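Local structure of Mll7089 protein (Mesorhizobium loti, 2OZ8) at residues K134-G139 against W222-I227. The protein is of unconfirmed function but belongs to the mandelate racemase family of the enolase superfamily and probably acts as a magnesium-dependent hydro-lyase. Residues are numbered along the deposited sequence; the frame is centred on the assembly and turned at random.
Sequences KAYASG and WVEDPI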
ATOM      1  N   LYS A 134      -4.919  37.978  10.725  1.00 36.09           N
ATOM      2  CA  LYS A 134      -5.477  38.489   9.461  1.00 36.32           C
ATOM      3  C   LYS A 134      -6.877  38.001   9.187  1.00 36.40           C
ATOM      4  O   LYS A 134      -7.215  36.808   9.383  1.00 36.28           O
ATOM      5  CB  LYS A 134      -4.611  38.031   8.304  1.00 35.96           C
ATOM      6  CG  LYS A 134      -3.183  38.524   8.430  1.00 38.60           C
ATOM      7  CD  LYS A 134      -2.401  38.252   7.160  1.00 39.03           C
ATOM      8  CE  LYS A 134      -1.373  37.235   7.423  1.00 42.83           C
ATOM      9  NZ  LYS A 134      -0.466  37.199   6.249  1.00 49.40           N
ATOM     10  N   ALA A 135      -7.689  38.906   8.669  1.00 36.31           N
ATOM     11  CA  ALA A 135      -9.057  38.571   8.362  1.00 36.47           C
ATOM     12  C   ALA A 135      -9.231  38.740   6.854  1.00 36.59           C
ATOM     13  O   ALA A 135      -8.654  39.633   6.273  1.00 36.77           O
ATOM     14  CB  ALA A 135     -10.016  39.499   9.161  1.00 36.79           C
ATOM     15  N   TYR A 136      -9.989  37.862   6.210  1.00 35.80           N
ATOM     16  CA  TYR A 136     -10.239  38.041   4.801  1.00 35.64           C
ATOM     17  C   TYR A 136     -11.712  38.294   4.614  1.00 35.61           C
ATOM     18  O   TYR A 136     -12.512  37.916   5.454  1.00 36.17           O
ATOM     19  CB  TYR A 136      -9.751  36.860   3.956  1.00 35.04           C
ATOM     20  CG  TYR A 136     -10.404  35.531   4.225  1.00 31.82           C
ATOM     21  CD1 TYR A 136     -11.513  35.152   3.515  1.00 32.98           C
ATOM     22  CD2 TYR A 136      -9.871  34.636   5.124  1.00 28.95           C
ATOM     23  CE1 TYR A 136     -12.093  33.916   3.695  1.00 33.14           C
ATOM     24  CE2 TYR A 136     -10.438  33.362   5.330  1.00 27.92           C
ATOM     25  CZ  TYR A 136     -11.555  33.025   4.602  1.00 31.38           C
ATOM     26  OH  TYR A 136     -12.210  31.834   4.744  1.00 34.41           O
ATOM     27  N   ALA A 137     -12.049  38.984   3.537  1.00 35.10           N
ATOM     28  CA  ALA A 137     -13.408  39.401   3.322  1.00 35.32           C
ATOM     29  C   ALA A 137     -14.073  38.331   2.468  1.00 34.44           C
ATOM     30  O   ALA A 137     -13.558  37.995   1.438  1.00 33.97           O
ATOM     31  CB  ALA A 137     -13.435  40.750   2.609  1.00 34.36           C
ATOM     32  N   SER A 138     -15.220  37.839   2.907  1.00 34.38           N
ATOM     33  CA  SER A 138     -15.892  36.727   2.292  1.00 34.60           C
ATOM     34  C   SER A 138     -17.335  37.097   1.999  1.00 35.94           C
ATOM     35  O   SER A 138     -18.107  37.415   2.882  1.00 37.21           O
ATOM     36  CB  SER A 138     -15.797  35.545   3.230  1.00 33.76           C
ATOM     37  OG  SER A 138     -16.527  34.455   2.764  1.00 32.41           O
ATOM     38  N   GLY A 139     -17.704  37.036   0.744  1.00 37.53           N
ATOM     39  CA  GLY A 139     -18.935  37.627   0.275  1.00 39.03           C
ATOM     40  C   GLY A 139     -20.145  36.745   0.407  1.00 40.58           C
ATOM     41  O   GLY A 139     -21.238  37.268   0.551  1.00 40.75           O
ATOM     42  N   TRP A 222      -5.927  30.174  -2.338  1.00 33.11           N
ATOM     43  CA  TRP A 222      -6.443  28.804  -2.142  1.00 32.24           C
ATOM     44  C   TRP A 222      -7.802  28.625  -2.798  1.00 32.80           C
ATOM     45  O   TRP A 222      -8.506  29.586  -3.089  1.00 33.88           O
ATOM     46  CB  TRP A 222      -6.459  28.339  -0.662  1.00 31.01           C
ATOM     47  CG  TRP A 222      -7.544  28.884   0.279  1.00 30.29           C
ATOM     48  CD1 TRP A 222      -8.891  28.745   0.146  1.00 33.06           C
ATOM     49  CD2 TRP A 222      -7.348  29.586   1.516  1.00 29.82           C
ATOM     50  NE1 TRP A 222      -9.557  29.330   1.201  1.00 30.12           N
ATOM     51  CE2 TRP A 222      -8.634  29.860   2.056  1.00 32.68           C
ATOM     52  CE3 TRP A 222      -6.220  30.000   2.227  1.00 28.05           C
ATOM     53  CZ2 TRP A 222      -8.813  30.545   3.282  1.00 32.28           C
ATOM     54  CZ3 TRP A 222      -6.393  30.655   3.403  1.00 31.15           C
ATOM     55  CH2 TRP A 222      -7.676  30.938   3.925  1.00 31.88           C
ATOM     56  N   VAL A 223      -8.106  27.378  -3.077  1.00 33.19           N
ATOM     57  CA  VAL A 223      -9.424  26.969  -3.497  0.50 32.68           C
ATOM     58  C   VAL A 223      -9.977  26.110  -2.354  1.00 33.82           C
ATOM     59  O   VAL A 223      -9.312  25.197  -1.841  1.00 33.04           O
ATOM     60  CB  VAL A 223      -9.420  26.222  -4.877  0.50 32.77           C
ATOM     61  CG1 VAL A 223      -8.459  25.040  -4.888  0.50 30.03           C
ATOM     62  CG2 VAL A 223     -10.836  25.783  -5.277  0.50 31.05           C
ATOM     63  N   GLU A 224     -11.204  26.419  -1.942  1.00 35.02           N
ATOM     64  CA  GLU A 224     -11.782  25.799  -0.781  1.00 36.37           C
ATOM     65  C   GLU A 224     -12.873  24.818  -1.160  1.00 36.11           C
ATOM     66  O   GLU A 224     -13.704  25.143  -1.968  1.00 36.72           O
ATOM     67  CB  GLU A 224     -12.374  26.918   0.035  1.00 37.19           C
ATOM     68  CG  GLU A 224     -12.474  26.630   1.511  1.00 42.80           C
ATOM     69  CD  GLU A 224     -12.702  27.899   2.331  1.00 47.40           C
ATOM     70  OE1 GLU A 224     -12.033  28.952   2.095  1.00 46.52           O
ATOM     71  OE2 GLU A 224     -13.561  27.818   3.218  1.00 49.85           O
ATOM     72  N   ASP A 225     -12.889  23.632  -0.568  1.00 35.97           N
ATOM     73  CA  ASP A 225     -13.884  22.619  -0.877  1.00 36.95           C
ATOM     74  C   ASP A 225     -14.275  22.493  -2.371  1.00 36.83           C
ATOM     75  O   ASP A 225     -15.446  22.597  -2.709  1.00 37.03           O
ATOM     76  CB  ASP A 225     -15.140  22.837  -0.047  1.00 37.06           C
ATOM     77  CG  ASP A 225     -14.841  22.983   1.406  1.00 41.80           C
ATOM     78  OD1 ASP A 225     -14.155  22.105   1.973  1.00 45.04           O
ATOM     79  OD2 ASP A 225     -15.285  24.000   2.005  1.00 50.24           O
ATOM     80  N   PRO A 226     -13.300  22.224  -3.264  1.00 36.68           N
ATOM     81  CA  PRO A 226     -13.690  22.258  -4.675  1.00 35.61           C
ATOM     82  C   PRO A 226     -14.586  21.087  -5.111  1.00 36.34           C
ATOM     83  O   PRO A 226     -15.304  21.229  -6.106  1.00 37.02           O
ATOM     84  CB  PRO A 226     -12.349  22.204  -5.419  1.00 36.42           C
ATOM     85  CG  PRO A 226     -11.365  21.585  -4.467  1.00 36.31           C
ATOM     86  CD  PRO A 226     -11.867  21.874  -3.055  1.00 35.50           C
ATOM     87  N   ILE A 227     -14.582  19.971  -4.364  1.00 35.76           N
ATOM     88  CA  ILE A 227     -15.208  18.726  -4.770  1.00 35.08           C
ATOM     89  C   ILE A 227     -15.773  18.024  -3.527  1.00 36.71           C
ATOM     90  O   ILE A 227     -15.466  18.397  -2.384  1.00 36.02           O
ATOM     91  CB  ILE A 227     -14.180  17.751  -5.525  1.00 36.06           C
ATOM     92  CG1 ILE A 227     -13.048  17.259  -4.582  1.00 36.68           C
ATOM     93  CG2 ILE A 227     -13.561  18.392  -6.787  1.00 34.45           C
ATOM     94  CD1 ILE A 227     -12.200  16.080  -5.034  1.00 33.01           C
TER
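Y136 meets W222 across the interior of the fold, with the CA atoms still 12.2 Å apart. Its CG sits between the backbone N and the carbonyl carbon (chi1 63°), and the bond from CA to CB points toward strand 222-224. W222 turns the edge of its six-membered ring to the face of Y136 in an offset edge-to-face pair. The planes of the Y136 ring and the six-membered ring of W222 stand at 89°, with centroids 5.6 Å apart. The closest atoms are Y136 CE2 and W222 CZ2, at 3.8 Å. Strands 132-138 and 222-224 belong to the modified TIM barrel, (beta/alpha)7beta, of the enolase superfamily, and other strands separate them in the sheet. The two aromatics therefore join across the barrel interior, beside M194 and W315. Y136 OH lies in the plane of the indole, at its edge. Y136 OH is 3.9 Å from E224 OE1, with no hydrogen bond between them. W222 NE1 donates to E224 OE1 at 2.7 Å, on the anti side of the carboxylate and 23° out of its plane. K165 forms a salt bridge with E224 OE1 and a weak hydrogen bond with Y136 OH. An alanine in place of W222 would probably leave E224 without its indole donor and open a gap over the Y136 ring.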